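Local coordinates for protein ferredoxin-thioredoxin reductase subunit A2, chloroplastic (Arabidopsis thaliana, PDB 7C2B) that probably serves as the variable subunit of ferredoxin-thioredoxin reductase, the enzyme that reduces chloroplast thioredoxins with electrons from reduced ferredoxin, at residues Ala36-Thr41 against Gly62-Tyr67; Val84-Glu89 against Thr100-Asp105. All coordinates share one frame; numbering follows the deposited sequence.

From the N-terminal helix 25-31 the chain enters strand 37-40, and contact 1 closes when strand 61-67 returns antiparallel beside it, enclosing a long, mostly irregular loop of 20 residues. The chain then passes through the small hairpin 70-71/74-75 into strand 82-90, and contact 2 closes a second, shorter loop as strand 94-102 comes back along it. The contacts follow in series, neither nested nor crossed. They share one antiparallel sheet of the SH3-like variable subunit, in which strands 61-67 and 82-90 are neighbours: Gln85 N lies 2.8 Å from Phe63 O, a probable hydrogen bond. Inside, Val40 CG2 packs 3.6 Å from Phe86 CZ, so the two contacts meet in a common apolar core.

Contact 1: Ala36-Thr41 against Gly62-Tyr67; sequences ARVRVT and GFIKDY
Ala36 offers its carbonyl oxygen to Ile64 N at 2.9 Å, the first of three backbone bonds between segments 36-41 and 62-67. The same Ala36 O also receives a CA-H...O contact from Phe63 CA and lies 3.4 Å from Phe63 CB. Phe63 CG sits between its backbone N and carbonyl carbon (chi1 72°), and the ring leads away from the first strand. Arg37 and Phe63 form a non-hydrogen-bonded antiparallel pair, CA to CA 4.2 Å; Arg37 CA adds a CA-H...O contact to Gly62 O. Val38 and Gly62 form the next, hydrogen-bonded pair: Val38 N donates to Gly62 O at 2.9 Å, and Gly62 N returns a bond to Val38 O at 2.9 Å. On the buried face Val38 CG1 meets Ile64 CD1 at 3.7 Å, the side chains crossing at about a right angle. Past Val38 the pairing continues, Val40 bonding to Gly59 and Met60, while segment 62-67 turns away beyond Ile64. The short axes lie at 115°, reflecting strand coiling and probably the classic beta bulge at Lys65 and Asp66, as suits a small SH3-like barrel. Strand 107-109 pairs with the far edge of strand 37-40, strand 82-90 flanks strand 61-67, and Tyr67 reaches helix 25-31 through Asp27 and Lys31.

Contact 2: Val84-Glu89 against Thr100-Asp105; sequences VQFVKE and THLKED. With NO3 (nitrate ion), chain J.
Thr100 and Val84 are joined by the two backbone bonds of a hydrogen-bonded antiparallel pair within the beta hairpin of strands 82-90 and 94-102, part of the SH3-like fold. Val84 N donates to Thr100 O at 2.9 Å, and Thr100 N to Val84 O at 3.0 Å. Both side chains lie on the buried face. With CG1 anti to the backbone N (chi1 -178°), Val84 turns CG2 to the N side, where it meets Leu102 CD1 at 3.9 Å, and these side chains cross at about a right angle. The Phe86 ring joins the same cluster: its CE2 approaches Thr100 CB obliquely at 3.9 Å, while Leu102 CD1 reaches the ring edge, near its plane, 4.5 Å from CZ. Val38 and Val40 of strand 37-40 continue this apolar core, and Phe98 packs against the Phe86 ring. Strand 94-102 also faces another protein chain, an acidic side chain of which is hydrogen-bonded to His101 ND1. On the other ring nitrogen, His101 NE2 makes a weak hydrogen bond of 3.0 Å to O3 of a nitrate ion, probably from the crystallisation liquor. Past the strand, Lys103 NZ forms a salt bridge with Asp105 OD1 at 2.7 Å, on the syn lone pair of that oxygen.

Contact 1: Ala36-Thr41 against Gly62-Tyr67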
loop_
_atom_site.group_PDB
_atom_site.type_symbol
_atom_site.label_atom_id
_atom_site.label_comp_id
_atom_site.label_asym_id
_atom_site.label_seq_id
_atom_site.Cartn_x
_atom_site.Cartn_y
_atom_site.Cartn_z
ATOM N N ALA B 36 10.085 15.818 21.362
ATOM C CA ALA B 36 9.575 15.190 22.574
ATOM C C ALA B 36 10.117 13.777 22.728
ATOM O O ALA B 36 10.304 13.056 21.745
ATOM C CB ALA B 36 8.046 15.151 22.559
ATOM N N ARG B 37 10.357 13.377 23.971
ATOM C CA ARG B 37 10.771 12.012 24.257
ATOM C C ARG B 37 9.563 11.081 24.229
ATOM O O ARG B 37 8.489 11.420 24.735
ATOM C CB ARG B 37 11.467 11.941 25.616
ATOM C CG ARG B 37 12.624 12.929 25.753
ATOM C CD ARG B 37 13.343 12.779 27.084
ATOM N NE ARG B 37 13.737 11.395 27.318
ATOM C CZ ARG B 37 13.335 10.667 28.357
ATOM N NH1 ARG B 37 12.527 11.197 29.272
ATOM N NH2 ARG B 37 13.745 9.409 28.476
ATOM N N VAL B 38 9.749 9.898 23.632
ATOM C CA VAL B 38 8.675 8.938 23.422
ATOM C C VAL B 38 9.174 7.544 23.781
ATOM O O VAL B 38 10.373 7.258 23.748
ATOM C CB VAL B 38 8.162 8.941 21.962
ATOM C CG1 VAL B 38 7.504 10.283 21.618
ATOM C CG2 VAL B 38 9.289 8.633 20.998
ATOM N N ARG B 39 8.223 6.669 24.103
ATOM C CA ARG B 39 8.475 5.257 24.361
ATOM C C ARG B 39 7.601 4.435 23.423
ATOM O O ARG B 39 6.408 4.720 23.280
ATOM C CB ARG B 39 8.162 4.907 25.825
ATOM C CG ARG B 39 8.402 3.450 26.212
ATOM C CD ARG B 39 8.055 3.200 27.685
ATOM N NE ARG B 39 8.869 4.018 28.585
ATOM C CZ ARG B 39 8.400 5.032 29.313
ATOM N NH1 ARG B 39 7.119 5.360 29.256
ATOM N NH2 ARG B 39 9.215 5.721 30.097
ATOM N N VAL B 40 8.183 3.411 22.795
ATOM C CA VAL B 40 7.398 2.547 21.921
ATOM C C VAL B 40 6.534 1.633 22.774
ATOM O O VAL B 40 7.024 0.980 23.705
ATOM C CB VAL B 40 8.312 1.733 20.990
ATOM C CG1 VAL B 40 7.496 0.746 20.164
ATOM C CG2 VAL B 40 9.103 2.663 20.074
ATOM N N THR B 41 5.246 1.561 22.449
ATOM C CA THR B 41 4.271 0.911 23.316
ATOM C C THR B 41 3.699 -0.374 22.739
ATOM O O THR B 41 2.799 -0.963 23.353
ATOM C CB THR B 41 3.129 1.881 23.631
ATOM O OG1 THR B 41 2.627 2.431 22.410
ATOM C CG2 THR B 41 3.636 3.018 24.491
ATOM N N GLY B 62 13.131 7.085 22.782
ATOM C CA GLY B 62 13.862 7.953 21.884
ATOM C C GLY B 62 13.212 9.316 21.833
ATOM O O GLY B 62 12.469 9.675 22.748
ATOM N N PHE B 63 13.456 10.092 20.784
ATOM C CA PHE B 63 12.782 11.373 20.682
ATOM C C PHE B 63 12.359 11.614 19.247
ATOM O O PHE B 63 12.974 11.110 18.304
ATOM C CB PHE B 63 13.654 12.540 21.207
ATOM C CG PHE B 63 14.820 12.906 20.329
ATOM C CD1 PHE B 63 16.067 12.326 20.536
ATOM C CD2 PHE B 63 14.690 13.873 19.341
ATOM C CE1 PHE B 63 17.152 12.676 19.757
ATOM C CE2 PHE B 63 15.765 14.231 18.551
ATOM C CZ PHE B 63 17.008 13.626 18.755
ATOM N N ILE B 64 11.289 12.387 19.093
ATOM C CA ILE B 64 10.751 12.651 17.765
ATOM C C ILE B 64 11.702 13.598 17.044
ATOM O O ILE B 64 11.882 14.750 17.446
ATOM C CB ILE B 64 9.333 13.217 17.835
ATOM C CG1 ILE B 64 8.382 12.140 18.363
ATOM C CG2 ILE B 64 8.900 13.737 16.467
ATOM C CD1 ILE B 64 7.039 12.685 18.812
ATOM N N LYS B 65 12.318 13.098 15.978
ATOM C CA LYS B 65 13.238 13.884 15.169
ATOM C C LYS B 65 12.490 14.773 14.190
ATOM O O LYS B 65 12.874 15.926 13.969
ATOM C CB LYS B 65 14.180 12.944 14.414
ATOM C CG LYS B 65 15.326 13.632 13.674
ATOM C CD LYS B 65 16.446 13.996 14.647
ATOM C CE LYS B 65 17.631 14.624 13.916
ATOM N NZ LYS B 65 18.738 14.964 14.848
ATOM N N ASP B 66 11.430 14.248 13.588
ATOM C CA ASP B 66 10.683 15.004 12.602
ATOM C C ASP B 66 9.273 14.453 12.530
ATOM O O ASP B 66 9.005 13.311 12.917
ATOM C CB ASP B 66 11.338 14.953 11.215
ATOM C CG ASP B 66 11.126 16.238 10.422
ATOM O OD1 ASP B 66 10.274 17.059 10.828
ATOM O OD2 ASP B 66 11.821 16.435 9.399
ATOM N N TYR B 67 8.377 15.301 12.047
ATOM C CA TYR B 67 7.043 14.903 11.628
ATOM C C TYR B 67 6.862 15.449 10.227
ATOM O O TYR B 67 6.871 16.667 10.031
ATOM C CB TYR B 67 5.981 15.466 12.566
ATOM C CG TYR B 67 4.568 15.136 12.167
ATOM C CD1 TYR B 67 4.015 13.899 12.480
ATOM C CD2 TYR B 67 3.775 16.068 11.510
ATOM C CE1 TYR B 67 2.702 13.591 12.137
ATOM C CE2 TYR B 67 2.465 15.778 11.162
ATOM C CZ TYR B 67 1.930 14.539 11.479
ATOM O OH TYR B 67 0.625 14.253 11.137
#

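Contact 2: Val84-Glu89 against Thr100-Asp105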
loop_
_atom_site.group_PDB
_atom_site.type_symbol
_atom_site.label_atom_id
_atom_site.label_comp_id
_atom_site.label_asym_id
_atom_site.label_seq_id
_atom_site.Cartn_x
_atom_site.Cartn_y
_atom_site.Cartn_z
ATOM N N VAL B 84 11.618 8.973 14.465
ATOM C CA VAL B 84 12.049 8.924 15.858
ATOM C C VAL B 84 13.502 8.474 15.912
ATOM O O VAL B 84 13.877 7.482 15.274
ATOM C CB VAL B 84 11.154 7.989 16.689
ATOM C CG1 VAL B 84 11.588 7.994 18.143
ATOM C CG2 VAL B 84 9.705 8.412 16.558
ATOM N N GLN B 85 14.315 9.195 16.688
ATOM C CA GLN B 85 15.720 8.849 16.865
ATOM C C GLN B 85 15.884 7.973 18.098
ATOM O O GLN B 85 15.405 8.320 19.182
ATOM C CB GLN B 85 16.583 10.104 16.996
ATOM C CG GLN B 85 18.062 9.821 17.277
ATOM C CD GLN B 85 18.904 11.082 17.194
ATOM O OE1 GLN B 85 18.724 11.893 16.290
ATOM N NE2 GLN B 85 19.808 11.262 18.149
ATOM N N PHE B 86 16.554 6.835 17.920
ATOM C CA PHE B 86 16.867 5.907 18.994
ATOM C C PHE B 86 18.376 5.740 19.071
ATOM O O PHE B 86 19.082 5.908 18.079
ATOM C CB PHE B 86 16.235 4.523 18.767
ATOM C CG PHE B 86 14.733 4.524 18.771
ATOM C CD1 PHE B 86 14.030 4.410 19.962
ATOM C CD2 PHE B 86 14.021 4.607 17.581
ATOM C CE1 PHE B 86 12.647 4.404 19.972
ATOM C CE2 PHE B 86 12.643 4.599 17.580
ATOM C CZ PHE B 86 11.949 4.493 18.781
ATOM N N VAL B 87 18.863 5.414 20.261
ATOM C CA VAL B 87 20.222 4.919 20.449
ATOM C C VAL B 87 20.112 3.612 21.214
ATOM O O VAL B 87 19.441 3.557 22.249
ATOM C CB VAL B 87 21.117 5.916 21.210
ATOM C CG1 VAL B 87 22.571 5.444 21.166
ATOM C CG2 VAL B 87 21.004 7.314 20.614
ATOM N N LYS B 88 20.737 2.556 20.696
ATOM C CA LYS B 88 20.692 1.244 21.329
ATOM C C LYS B 88 22.105 0.758 21.613
ATOM O O LYS B 88 22.962 0.757 20.720
ATOM C CB LYS B 88 19.960 0.219 20.462
ATOM C CG LYS B 88 19.703 -1.099 21.180
ATOM C CD LYS B 88 19.463 -2.232 20.198
ATOM C CE LYS B 88 19.682 -3.577 20.860
ATOM N NZ LYS B 88 18.681 -3.818 21.932
ATOM N N GLU B 89 22.338 0.356 22.859
ATOM C CA GLU B 89 23.624 -0.193 23.258
ATOM C C GLU B 89 23.781 -1.595 22.692
ATOM O O GLU B 89 22.912 -2.451 22.880
ATOM C CB GLU B 89 23.731 -0.221 24.782
ATOM C CG GLU B 89 24.419 0.993 25.379
ATOM C CD GLU B 89 25.859 1.105 24.935
ATOM O OE1 GLU B 89 26.238 2.176 24.414
ATOM O OE2 GLU B 89 26.611 0.115 25.093
ATOM N N THR B 100 13.663 5.394 13.162
ATOM C CA THR B 100 12.567 4.517 12.788
ATOM C C THR B 100 11.331 5.387 12.614
ATOM O O THR B 100 11.105 6.308 13.402
ATOM C CB THR B 100 12.312 3.422 13.846
ATOM O OG1 THR B 100 13.404 2.488 13.862
ATOM C CG2 THR B 100 11.029 2.666 13.543
ATOM N N HIS B 101 10.550 5.111 11.575
ATOM C CA HIS B 101 9.295 5.816 11.341
ATOM C C HIS B 101 8.158 5.144 12.102
ATOM O O HIS B 101 7.984 3.922 12.016
ATOM C CB HIS B 101 8.990 5.846 9.844
ATOM C CG HIS B 101 9.871 6.773 9.067
ATOM N ND1 HIS B 101 11.136 6.423 8.631
ATOM C CD2 HIS B 101 9.657 8.035 8.628
ATOM C CE1 HIS B 101 11.658 7.433 7.961
ATOM N NE2 HIS B 101 10.783 8.425 7.948
ATOM N N LEU B 102 7.380 5.947 12.840
ATOM C CA LEU B 102 6.268 5.446 13.641
ATOM C C LEU B 102 4.994 6.223 13.322
ATOM O O LEU B 102 5.031 7.350 12.816
ATOM C CB LEU B 102 6.536 5.568 15.155
ATOM C CG LEU B 102 7.808 4.965 15.737
ATOM C CD1 LEU B 102 7.785 5.127 17.262
ATOM C CD2 LEU B 102 7.866 3.510 15.357
ATOM N N LYS B 103 3.860 5.605 13.626
ATOM C CA LYS B 103 2.595 6.327 13.666
ATOM C C LYS B 103 2.143 6.463 15.112
ATOM O O LYS B 103 2.687 5.828 16.022
ATOM C CB LYS B 103 1.523 5.639 12.808
ATOM C CG LYS B 103 1.301 4.164 13.083
ATOM C CD LYS B 103 0.297 3.620 12.073
ATOM C CE LYS B 103 0.236 2.111 12.095
ATOM N NZ LYS B 103 -0.258 1.634 13.402
ATOM N N GLU B 104 1.132 7.316 15.307
ATOM C CA GLU B 104 0.812 7.817 16.639
ATOM C C GLU B 104 0.409 6.702 17.597
ATOM O O GLU B 104 0.697 6.792 18.794
ATOM C CB GLU B 104 -0.293 8.880 16.554
ATOM C CG GLU B 104 -1.516 8.447 15.759
ATOM C CD GLU B 104 -2.745 9.310 16.026
ATOM O OE1 GLU B 104 -2.584 10.465 16.490
ATOM O OE2 GLU B 104 -3.875 8.833 15.760
ATOM N N ASP B 105 -0.236 5.645 17.104
ATOM C CA ASP B 105 -0.679 4.605 18.019
ATOM C C ASP B 105 0.423 3.610 18.378
ATOM O O ASP B 105 0.137 2.609 19.033
ATOM C CB ASP B 105 -1.927 3.887 17.467
ATOM C CG ASP B 105 -1.675 3.077 16.191
ATOM O OD1 ASP B 105 -0.519 2.927 15.742
ATOM O OD2 ASP B 105 -2.676 2.564 15.629
HETATM N N NO3 J . 10.785 9.414 4.718
HETATM O O1 NO3 J . 10.358 9.211 3.541
HETATM O O2 NO3 J . 11.938 8.997 5.054
HETATM O O3 NO3 J . 10.062 10.032 5.554
#